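Long-range contacts in thin, isoform D (Drosophila melanogaster, PDB 6XG7), which probably acts as a zinc-binding RING-type ubiquitin ligase, the portion described here being its NHL-repeat beta-propeller, a protein-interaction domain: residues Phe45-Leu51 / Arg299-Val304; Gly39-Phe45 / Asn66-Phe72; Trp143-Asp148 / His190-Val194. All blocks are in the same frame, centred on the assembly; numbering follows the deposited sequence. Where two conformers were deposited one is given.

Overall arrangement
The chain is a six-bladed beta-propeller of NHL repeats. Strand 33-36 completes the last blade beside 303-306. The chain then passes through 39-45 (contact 2) and 45-51 (contact 1) into the first blade, so contacts 1 and 2 share Phe45, with centres about 10 Å apart. Contact 1 helps to close the ring by joining last blade to first; contact 2, farther out, fastens the connecting loop to strand 68-72. Contact 3, nested in sequence inside contact 1, pairs inner strands of successive blades near the ring's centre, about 18 Å from contact 1 between centres. Glu284 links contacts 1 and 3, bonding Arg49 and Arg299 of the one and Tyr191 of the other.

Contact 1: Phe45-Leu51 / Arg299-Val304; sequences FTWPRGL and RENHRV
At the closure of the six-bladed NHL propeller, Trp47 and Pro48, in the loop entering the first blade, lie against Arg299 and His302 in the chain's last hairpin. His302 belongs to a G1 beta bulge, facing Asp298 together with Arg303. Its ND1 accepts the backbone N-H of Trp47 at 3.0 Å (N to ND1), a nearly straight bond (168°) lying in the imidazole plane. Histidine suits the place because one ring serves twice: its CE1 also comes over a face of the indole, 3.3 Å from Trp47 CE2, in an edge-to-face pair with planes 58° apart. With CG anti to the carbonyl carbon (chi1 -63°), the indole folds beside its own backbone N, near the ring this N-H binds. The aliphatic part of Arg299 packs against the backbone of Trp47 and Pro48, CG lying 3.6 Å from Trp47 CA and 3.3 Å from Pro48 O, a buried carbonyl without a partner in the model. Its CD lies over one face of the Arg49 guanidinium; both arginines form salt bridges with Glu284, and Arg299 NH2 another with Glu300. In strand 303-306, Val304 CG2 touches Phe45 CE2 at 3.8 Å and Leu51 CD1 at 4.2 Å.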
loop_
_atom_site.group_PDB
_atom_site.type_symbol
_atom_site.label_atom_id
_atom_site.label_comp_id
_atom_site.label_asym_id
_atom_site.label_seq_id
_atom_site.Cartn_x
_atom_site.Cartn_y
_atom_site.Cartn_z
ATOM N N PHE A 45 12.241 1.210 12.771
ATOM C CA PHE A 45 11.886 1.827 11.502
ATOM C C PHE A 45 12.237 3.303 11.548
ATOM O O PHE A 45 12.292 3.917 12.616
ATOM C CB PHE A 45 10.377 1.758 11.203
ATOM C CG PHE A 45 9.797 0.371 11.241
ATOM C CD1 PHE A 45 10.371 -0.671 10.554
ATOM C CD2 PHE A 45 8.647 0.128 11.975
ATOM C CE1 PHE A 45 9.814 -1.931 10.608
ATOM C CE2 PHE A 45 8.092 -1.127 12.026
ATOM C CZ PHE A 45 8.677 -2.155 11.344
ATOM N N THR A 46 12.443 3.885 10.376
ATOM C CA THR A 46 12.535 5.336 10.256
ATOM C C THR A 46 11.635 5.723 9.095
ATOM O O THR A 46 11.965 5.460 7.932
ATOM C CB THR A 46 13.969 5.835 10.096
ATOM O OG1 THR A 46 14.786 5.326 11.168
ATOM C CG2 THR A 46 13.975 7.351 10.162
ATOM N N TRP A 47 10.476 6.285 9.423
ATOM C CA TRP A 47 9.473 6.718 8.459
ATOM C C TRP A 47 9.049 5.592 7.527
ATOM O O TRP A 47 9.172 5.698 6.301
ATOM C CB TRP A 47 9.911 7.984 7.713
ATOM C CG TRP A 47 10.049 9.138 8.719
ATOM C CD1 TRP A 47 9.038 9.723 9.446
ATOM C CD2 TRP A 47 11.261 9.792 9.140
ATOM N NE1 TRP A 47 9.548 10.711 10.269
ATOM C CE2 TRP A 47 10.905 10.770 10.100
ATOM C CE3 TRP A 47 12.607 9.661 8.783
ATOM C CZ2 TRP A 47 11.849 11.583 10.715
ATOM C CZ3 TRP A 47 13.539 10.476 9.393
ATOM C CH2 TRP A 47 13.158 11.410 10.355
ATOM N N PRO A 48 8.516 4.511 8.074
ATOM C CA PRO A 48 8.007 3.423 7.230
ATOM C C PRO A 48 6.805 3.868 6.410
ATOM O O PRO A 48 6.037 4.745 6.812
ATOM C CB PRO A 48 7.601 2.360 8.257
ATOM C CG PRO A 48 7.223 3.147 9.473
ATOM C CD PRO A 48 8.128 4.351 9.488
ATOM N N ARG A 49 6.642 3.232 5.250
ATOM C CA ARG A 49 5.597 3.628 4.311
ATOM C C ARG A 49 4.735 2.439 3.921
ATOM O O ARG A 49 3.733 2.158 4.590
ATOM C CB ARG A 49 6.204 4.383 3.126
ATOM C CG ARG A 49 6.832 5.704 3.573
ATOM C CD ARG A 49 7.058 6.645 2.425
ATOM N NE ARG A 49 7.893 7.791 2.788
ATOM C CZ ARG A 49 7.450 9.022 3.055
ATOM N NH1 ARG A 49 6.149 9.314 3.025
ATOM N NH2 ARG A 49 8.330 9.972 3.363
ATOM N N GLY A 50 5.103 1.738 2.851
ATOM C CA GLY A 50 4.313 0.616 2.405
ATOM C C GLY A 50 4.364 -0.560 3.360
ATOM O O GLY A 50 5.316 -0.764 4.109
ATOM N N LEU A 51 3.302 -1.349 3.310
ATOM C CA LEU A 51 3.147 -2.548 4.108
ATOM C C LEU A 51 2.513 -3.628 3.247
ATOM O O LEU A 51 1.663 -3.346 2.407
ATOM C CB LEU A 51 2.176 -2.191 5.243
ATOM C CG LEU A 51 1.974 -3.036 6.468
ATOM C CD1 LEU A 51 3.306 -3.353 7.110
ATOM C CD2 LEU A 51 1.065 -2.251 7.409
ATOM N N ARG A 299 3.542 6.250 10.069
ATOM C CA ARG A 299 4.876 6.716 9.692
ATOM C C ARG A 299 5.460 7.678 10.723
ATOM O O ARG A 299 6.639 7.602 11.053
ATOM C CB ARG A 299 4.814 7.410 8.327
ATOM C CG ARG A 299 6.163 7.886 7.765
ATOM C CD ARG A 299 6.000 9.055 6.763
ATOM N NE ARG A 299 5.436 10.226 7.444
ATOM C CZ ARG A 299 4.184 10.672 7.315
ATOM N NH1 ARG A 299 3.330 10.104 6.477
ATOM N NH2 ARG A 299 3.781 11.713 8.032
ATOM N N GLU A 300 4.655 8.619 11.203
ATOM C CA GLU A 300 5.135 9.662 12.104
ATOM C C GLU A 300 5.532 9.109 13.475
ATOM O O GLU A 300 6.383 9.693 14.160
ATOM C CB GLU A 300 4.030 10.712 12.195
ATOM C CG GLU A 300 4.440 12.118 12.473
ATOM C CD GLU A 300 5.407 12.713 11.453
ATOM O OE1 GLU A 300 6.368 13.336 11.912
ATOM O OE2 GLU A 300 5.209 12.586 10.218
ATOM N N ASN A 301 4.946 7.989 13.893
ATOM C CA ASN A 301 5.335 7.300 15.115
ATOM C C ASN A 301 6.277 6.129 14.855
ATOM O O ASN A 301 6.591 5.372 15.780
ATOM C CB ASN A 301 4.089 6.816 15.854
ATOM C CG ASN A 301 3.292 7.951 16.440
ATOM O OD1 ASN A 301 3.852 8.840 17.088
ATOM N ND2 ASN A 301 1.980 7.947 16.204
ATOM N N HIS A 302 6.733 5.966 13.615
ATOM C CA HIS A 302 7.754 4.982 13.258
ATOM C C HIS A 302 7.348 3.578 13.675
ATOM O O HIS A 302 8.166 2.804 14.178
ATOM C CB HIS A 302 9.103 5.345 13.870
ATOM C CG HIS A 302 9.563 6.714 13.520
ATOM N ND1 HIS A 302 10.140 7.018 12.309
ATOM C CD2 HIS A 302 9.532 7.866 14.228
ATOM C CE1 HIS A 302 10.451 8.303 12.289
ATOM N NE2 HIS A 302 10.091 8.838 13.443
ATOM N N ARG A 303 6.078 3.233 13.468
ATOM C CA ARG A 303 5.603 1.955 13.976
ATOM C C ARG A 303 4.559 1.363 13.042
ATOM O O ARG A 303 3.971 2.048 12.203
ATOM C CB ARG A 303 5.019 2.069 15.390
ATOM C CG ARG A 303 3.746 2.912 15.458
ATOM C CD ARG A 303 3.200 3.001 16.890
ATOM N NE ARG A 303 2.108 3.965 16.956
ATOM C CZ ARG A 303 1.452 4.271 18.076
ATOM N NH1 ARG A 303 1.741 3.648 19.209
ATOM N NH2 ARG A 303 0.506 5.185 18.074
ATOM N N VAL A 304 4.355 0.062 13.213
ATOM C CA VAL A 304 3.271 -0.689 12.607
ATOM C C VAL A 304 2.400 -1.183 13.750
ATOM O O VAL A 304 2.913 -1.714 14.739
ATOM C CB VAL A 304 3.801 -1.873 11.778
ATOM C CG1 VAL A 304 2.637 -2.770 11.361
ATOM C CG2 VAL A 304 4.583 -1.346 10.566
#

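Contact 2: Gly39-Phe45 / Asn66-Phe72; sequences GSEPGSF and NHRVQVF
Gln70 uses both ends of its carboxamide to hold the backbone of the 39-45 loop. Its OE1 takes the N-H of Gly43 on a lone pair in the carbonyl plane, 2.8 Å from Gly43 N and close to straight (166°), while NE2 donates to Ser44 O at 2.7 Å. Glutamine is apt here because a single flat group offers an acceptor and a donor side by side, and two bonds to consecutive residues fix its rotation. NE2 has a further partner in Asp63.

The Arg68 chain is extended from CG to NE, which carries its guanidinium out to the loop carbonyls. Its NH2 donates to Glu41 O at 2.9 Å, coming from above the carbonyl plane; Ser44 N reaches the same oxygen from the opposite face and closes a type II turn. Pro42 and Gly43 occupy the middle of that turn, proline supplying its fixed phi and glycine accepting the positive phi that follows (91°). Salt bridges from NE to Asp63 and from NH1 to Glu81 hold the arginine as well, and Gln70 CD lies over one face of its guanidinium. Asn66 completes the row: ND2 reaches Gly39 O at 3.0 Å, and also bonds Asp63.

Beyond the polar groups the contact turns apolar. Phe72 brings CZ to 3.6 Å from Phe45 CZ, the rings inclined obliquely at 78°, and Gly43 CA sits at the Phe72 ring edge, 3.9 Å from CE2.

Arg68, Gln70 and Phe72 alternate along strand 68-72 and so point to the same side, where the loop lies. His67 and Arg68 form a G1 beta bulge opposite Asp63. This bulged hairpin carries Asn-His-Arg-Val-Gln-Val-Phe, a sequence that recurs with small changes in every repeat of this chain, in an NHL-propeller blade.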
loop_
_atom_site.group_PDB
_atom_site.type_symbol
_atom_site.label_atom_id
_atom_site.label_comp_id
_atom_site.label_asym_id
_atom_site.label_seq_id
_atom_site.Cartn_x
_atom_site.Cartn_y
_atom_site.Cartn_z
ATOM N N GLY A 39 14.670 4.175 14.528
ATOM C CA GLY A 39 16.047 3.722 14.531
ATOM C C GLY A 39 16.365 2.920 13.289
ATOM O O GLY A 39 15.537 2.744 12.400
ATOM N N SER A 40 17.604 2.428 13.259
ATOM C CA SER A 40 18.133 1.677 12.131
ATOM C C SER A 40 18.551 0.260 12.498
ATOM O O SER A 40 19.016 -0.477 11.617
ATOM C CB SER A 40 19.314 2.424 11.486
ATOM O OG SER A 40 20.486 2.391 12.287
ATOM N N GLU A 41 18.394 -0.140 13.758
ATOM C CA GLU A 41 18.620 -1.513 14.156
ATOM C C GLU A 41 17.550 -2.400 13.523
ATOM O O GLU A 41 16.482 -1.925 13.130
ATOM C CB GLU A 41 18.516 -1.643 15.678
ATOM C CG GLU A 41 19.578 -0.891 16.484
ATOM C CD GLU A 41 19.418 -1.044 18.012
ATOM O OE1 GLU A 41 20.287 -1.665 18.698
ATOM O OE2 GLU A 41 18.415 -0.527 18.533
ATOM N N PRO A 42 17.792 -3.699 13.434
ATOM C CA PRO A 42 16.719 -4.592 12.988
ATOM C C PRO A 42 15.541 -4.485 13.942
ATOM O O PRO A 42 15.707 -4.507 15.161
ATOM C CB PRO A 42 17.366 -5.980 13.012
ATOM C CG PRO A 42 18.575 -5.850 13.774
ATOM C CD PRO A 42 19.029 -4.429 13.737
ATOM N N GLY A 43 14.342 -4.364 13.379
ATOM C CA GLY A 43 13.146 -4.190 14.169
ATOM C C GLY A 43 12.755 -2.758 14.450
ATOM O O GLY A 43 11.643 -2.518 14.939
ATOM N N SER A 44 13.623 -1.800 14.161
ATOM C CA SER A 44 13.308 -0.383 14.267
ATOM C C SER A 44 13.051 0.154 12.867
ATOM O O SER A 44 13.562 -0.394 11.893
ATOM C CB SER A 44 14.482 0.370 14.900
ATOM O OG SER A 44 14.691 -0.032 16.236
ATOM N N PHE A 45 12.241 1.210 12.771
ATOM C CA PHE A 45 11.886 1.827 11.502
ATOM C C PHE A 45 12.237 3.303 11.548
ATOM O O PHE A 45 12.292 3.917 12.616
ATOM C CB PHE A 45 10.377 1.758 11.203
ATOM C CG PHE A 45 9.797 0.371 11.241
ATOM C CD1 PHE A 45 10.371 -0.671 10.554
ATOM C CD2 PHE A 45 8.647 0.128 11.975
ATOM C CE1 PHE A 45 9.814 -1.931 10.608
ATOM C CE2 PHE A 45 8.092 -1.127 12.026
ATOM C CZ PHE A 45 8.677 -2.155 11.344
ATOM N N ASN A 66 15.418 4.011 5.950
ATOM C CA ASN A 66 16.537 3.094 6.076
ATOM C C ASN A 66 16.810 2.334 4.787
ATOM O O ASN A 66 17.681 1.462 4.764
ATOM C CB ASN A 66 16.294 2.118 7.231
ATOM C CG ASN A 66 16.369 2.810 8.571
ATOM O OD1 ASN A 66 17.214 3.697 8.796
ATOM N ND2 ASN A 66 15.471 2.451 9.453
ATOM N N HIS A 67 16.082 2.635 3.719
ATOM C CA HIS A 67 16.375 2.088 2.395
ATOM C C HIS A 67 16.389 0.566 2.400
ATOM O O HIS A 67 17.241 -0.063 1.773
ATOM C CB HIS A 67 17.664 2.670 1.826
ATOM C CG HIS A 67 17.730 4.146 1.963
ATOM N ND1 HIS A 67 16.958 5.001 1.206
ATOM C CD2 HIS A 67 18.435 4.922 2.817
ATOM C CE1 HIS A 67 17.211 6.244 1.572
ATOM N NE2 HIS A 67 18.109 6.222 2.540
ATOM N N ARG A 68 15.422 -0.036 3.097
ATOM C CA ARG A 68 15.374 -1.482 3.237
ATOM C C ARG A 68 13.934 -1.944 3.425
ATOM O O ARG A 68 13.039 -1.165 3.766
ATOM C CB ARG A 68 16.200 -1.941 4.443
ATOM C CG ARG A 68 15.596 -1.501 5.770
ATOM C CD ARG A 68 16.476 -1.874 6.949
ATOM N NE ARG A 68 15.969 -1.275 8.181
ATOM C CZ ARG A 68 16.491 -1.494 9.381
ATOM N NH1 ARG A 68 17.499 -2.347 9.523
ATOM N NH2 ARG A 68 16.019 -0.844 10.430
ATOM N N VAL A 69 13.732 -3.216 3.162
ATOM C CA VAL A 69 12.524 -3.935 3.529
ATOM C C VAL A 69 12.837 -4.789 4.752
ATOM O O VAL A 69 13.894 -5.422 4.817
ATOM C CB VAL A 69 12.055 -4.820 2.365
ATOM C CG1 VAL A 69 10.902 -5.696 2.818
ATOM C CG2 VAL A 69 11.630 -3.974 1.173
ATOM N N GLN A 70 11.930 -4.789 5.731
ATOM C CA GLN A 70 12.020 -5.692 6.872
ATOM C C GLN A 70 10.827 -6.631 6.868
ATOM O O GLN A 70 9.696 -6.221 6.565
ATOM C CB GLN A 70 12.084 -4.955 8.198
ATOM C CG GLN A 70 13.318 -4.089 8.330
ATOM C CD GLN A 70 13.465 -3.568 9.740
ATOM O OE1 GLN A 70 13.718 -4.329 10.654
ATOM N NE2 GLN A 70 13.243 -2.285 9.929
ATOM N N VAL A 71 11.096 -7.892 7.201
ATOM C CA VAL A 71 10.094 -8.945 7.247
ATOM C C VAL A 71 10.027 -9.488 8.660
ATOM O O VAL A 71 11.058 -9.821 9.258
ATOM C CB VAL A 71 10.416 -10.066 6.247
ATOM C CG1 VAL A 71 9.339 -11.139 6.314
ATOM C CG2 VAL A 71 10.576 -9.499 4.821
ATOM N N PHE A 72 8.811 -9.568 9.178
ATOM C CA PHE A 72 8.497 -10.072 10.504
ATOM C C PHE A 72 7.532 -11.244 10.362
ATOM O O PHE A 72 6.828 -11.382 9.350
ATOM C CB PHE A 72 7.841 -8.971 11.344
ATOM C CG PHE A 72 8.658 -7.708 11.443
ATOM C CD1 PHE A 72 8.670 -6.779 10.413
ATOM C CD2 PHE A 72 9.419 -7.451 12.565
ATOM C CE1 PHE A 72 9.438 -5.641 10.504
ATOM C CE2 PHE A 72 10.179 -6.302 12.658
ATOM C CZ PHE A 72 10.191 -5.408 11.630
#

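Contact 3: Trp143-Asp148 / His190-Val194; sequences WGVTTD and HYIAV
A single direct backbone hydrogen bond, Gly144 N to His190 O, joins two parallel strands here, with the indole of Trp143 lodged against two further aromatic rings at the same end. They are the inner strands of successive blades of the NHL propeller, close to its central axis. The bond is 2.7 Å from Gly144 N to His190 O, almost along the C=O axis but bent at the hydrogen. The approach is very tight, Gly144 CA lying 4.1 Å from Tyr191 CA, and glycine fits because a beta carbon would clash with His190 O and Tyr191 CA.

Trp143 is the centre of the aromatic cluster. Over the middle of one indole face stands His190 CD2, 3.5 Å from Trp143 CE2, with the imidazole edge-on at 73°. Trp143 in turn presents the edge of its five-membered ring to the face of Tyr191, the planes nearly perpendicular (86°). Its NE1 makes a weak hydrogen bond to Tyr191 OH at 3.2 Å. Tyrosine gives both a ring face for the indole and a hydroxyl that goes on to Glu284, tying this pair of blades to the last one. Ser205 holds ND1 of His190, fixing the imidazole.

Away from the cluster the strands spread apart, and Thr146 CA is 5.8 Å from Ala193 CA. Branched side chains fill the widening seam, Ile192 CG2 packing on the Gly144 carbonyl carbon and Val145 N. A chi1 of -165° sets the hydroxyl of Thr146 opposite its N and turns CG2 toward the neighbouring strand, 3.6 Å from Val194 CG2. Threonine serves well, being half apolar and half polar: its hydroxyl binds a bridging water, 2.8 Å from OG1, and that water accepts the N-H of Val194 at 2.9 Å from N.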
loop_
_atom_site.group_PDB
_atom_site.type_symbol
_atom_site.label_atom_id
_atom_site.label_comp_id
_atom_site.label_asym_id
_atom_site.label_seq_id
_atom_site.Cartn_x
_atom_site.Cartn_y
_atom_site.Cartn_z
ATOM N N TRP A 143 4.906 4.831 -6.330
ATOM C CA TRP A 143 4.561 4.829 -4.917
ATOM C C TRP A 143 3.956 3.478 -4.541
ATOM O O TRP A 143 4.690 2.532 -4.247
ATOM C CB TRP A 143 3.671 6.026 -4.567
ATOM C CG TRP A 143 3.730 6.373 -3.097
ATOM C CD1 TRP A 143 3.162 5.678 -2.063
ATOM C CD2 TRP A 143 4.422 7.471 -2.496
ATOM N NE1 TRP A 143 3.456 6.274 -0.868
ATOM C CE2 TRP A 143 4.224 7.374 -1.100
ATOM C CE3 TRP A 143 5.190 8.521 -2.995
ATOM C CZ2 TRP A 143 4.759 8.288 -0.198
ATOM C CZ3 TRP A 143 5.719 9.443 -2.089
ATOM C CH2 TRP A 143 5.488 9.322 -0.713
ATOM N N GLY A 144 2.636 3.337 -4.574
ATOM C CA GLY A 144 2.041 2.050 -4.286
ATOM C C GLY A 144 2.267 1.053 -5.410
ATOM O O GLY A 144 2.352 1.405 -6.593
ATOM N N VAL A 145 2.331 -0.220 -5.028
ATOM C CA VAL A 145 2.464 -1.323 -5.969
ATOM C C VAL A 145 1.669 -2.509 -5.437
ATOM O O VAL A 145 1.598 -2.745 -4.228
ATOM C CB VAL A 145 3.954 -1.653 -6.230
ATOM C CG1 VAL A 145 4.652 -2.127 -4.966
ATOM C CG2 VAL A 145 4.090 -2.648 -7.362
ATOM N N THR A 146 1.029 -3.236 -6.347
ATOM C CA THR A 146 0.320 -4.453 -5.980
ATOM C C THR A 146 0.343 -5.413 -7.163
ATOM O O THR A 146 0.804 -5.073 -8.258
ATOM C CB THR A 146 -1.107 -4.144 -5.504
ATOM O OG1 THR A 146 -1.646 -5.291 -4.833
ATOM C CG2 THR A 146 -2.001 -3.746 -6.681
ATOM N N THR A 147 -0.154 -6.623 -6.929
ATOM C CA THR A 147 -0.184 -7.658 -7.954
ATOM C C THR A 147 -1.534 -8.363 -7.943
ATOM O O THR A 147 -2.267 -8.337 -6.952
ATOM C CB THR A 147 0.942 -8.703 -7.787
ATOM O OG1 THR A 147 0.675 -9.557 -6.663
ATOM C CG2 THR A 147 2.295 -8.025 -7.643
ATOM N N ASP A 148 -1.856 -8.995 -9.062
ATOM C CA ASP A 148 -3.074 -9.790 -9.171
ATOM C C ASP A 148 -2.765 -11.290 -9.177
ATOM O O ASP A 148 -1.609 -11.719 -9.070
ATOM C CB ASP A 148 -3.927 -9.338 -10.358
ATOM C CG ASP A 148 -3.314 -9.664 -11.710
ATOM O OD1 ASP A 148 -2.379 -10.475 -11.788
ATOM O OD2 ASP A 148 -3.802 -9.107 -12.718
ATOM N N HIS A 190 -1.547 7.580 -4.407
ATOM C CA HIS A 190 -0.478 6.987 -3.613
ATOM C C HIS A 190 -0.512 5.463 -3.581
ATOM O O HIS A 190 0.493 4.838 -3.892
ATOM C CB HIS A 190 -0.470 7.536 -2.179
ATOM C CG HIS A 190 0.114 8.908 -2.056
ATOM N ND1 HIS A 190 -0.566 10.037 -2.444
ATOM C CD2 HIS A 190 1.319 9.333 -1.610
ATOM C CE1 HIS A 190 0.183 11.105 -2.220
ATOM N NE2 HIS A 190 1.333 10.703 -1.711
ATOM N N TYR A 191 -1.602 4.847 -3.147
ATOM C CA TYR A 191 -1.624 3.412 -2.930
ATOM C C TYR A 191 -2.710 2.739 -3.755
ATOM O O TYR A 191 -3.597 3.387 -4.328
ATOM C CB TYR A 191 -1.757 3.102 -1.433
ATOM C CG TYR A 191 -0.538 3.471 -0.616
ATOM C CD1 TYR A 191 0.520 2.585 -0.476
ATOM C CD2 TYR A 191 -0.445 4.702 0.038
ATOM C CE1 TYR A 191 1.634 2.909 0.282
ATOM C CE2 TYR A 191 0.676 5.036 0.799
ATOM C CZ TYR A 191 1.708 4.130 0.919
ATOM O OH TYR A 191 2.830 4.420 1.672
ATOM N N ILE A 192 -2.609 1.410 -3.827
ATOM C CA ILE A 192 -3.375 0.632 -4.789
ATOM C C ILE A 192 -3.585 -0.783 -4.274
ATOM O O ILE A 192 -2.746 -1.355 -3.572
ATOM C CB ILE A 192 -2.656 0.662 -6.169
ATOM C CG1 ILE A 192 -3.477 0.014 -7.280
ATOM C CG2 ILE A 192 -1.257 0.028 -6.065
ATOM C CD1 ILE A 192 -2.910 0.389 -8.652
ATOM N N ALA A 193 -4.708 -1.373 -4.672
ATOM C CA ALA A 193 -5.034 -2.757 -4.364
ATOM C C ALA A 193 -5.845 -3.302 -5.529
ATOM O O ALA A 193 -6.519 -2.553 -6.231
ATOM C CB ALA A 193 -5.835 -2.876 -3.065
ATOM N N VAL A 194 -5.770 -4.605 -5.747
ATOM C CA VAL A 194 -6.540 -5.265 -6.795
ATOM C C VAL A 194 -7.323 -6.412 -6.165
ATOM O O VAL A 194 -6.746 -7.269 -5.487
ATOM C CB VAL A 194 -5.649 -5.770 -7.945
ATOM C CG1 VAL A 194 -6.489 -6.473 -8.999
ATOM C CG2 VAL A 194 -4.917 -4.621 -8.593
HETATM O O HOH W 1 -4.111 -6.023 -3.847
#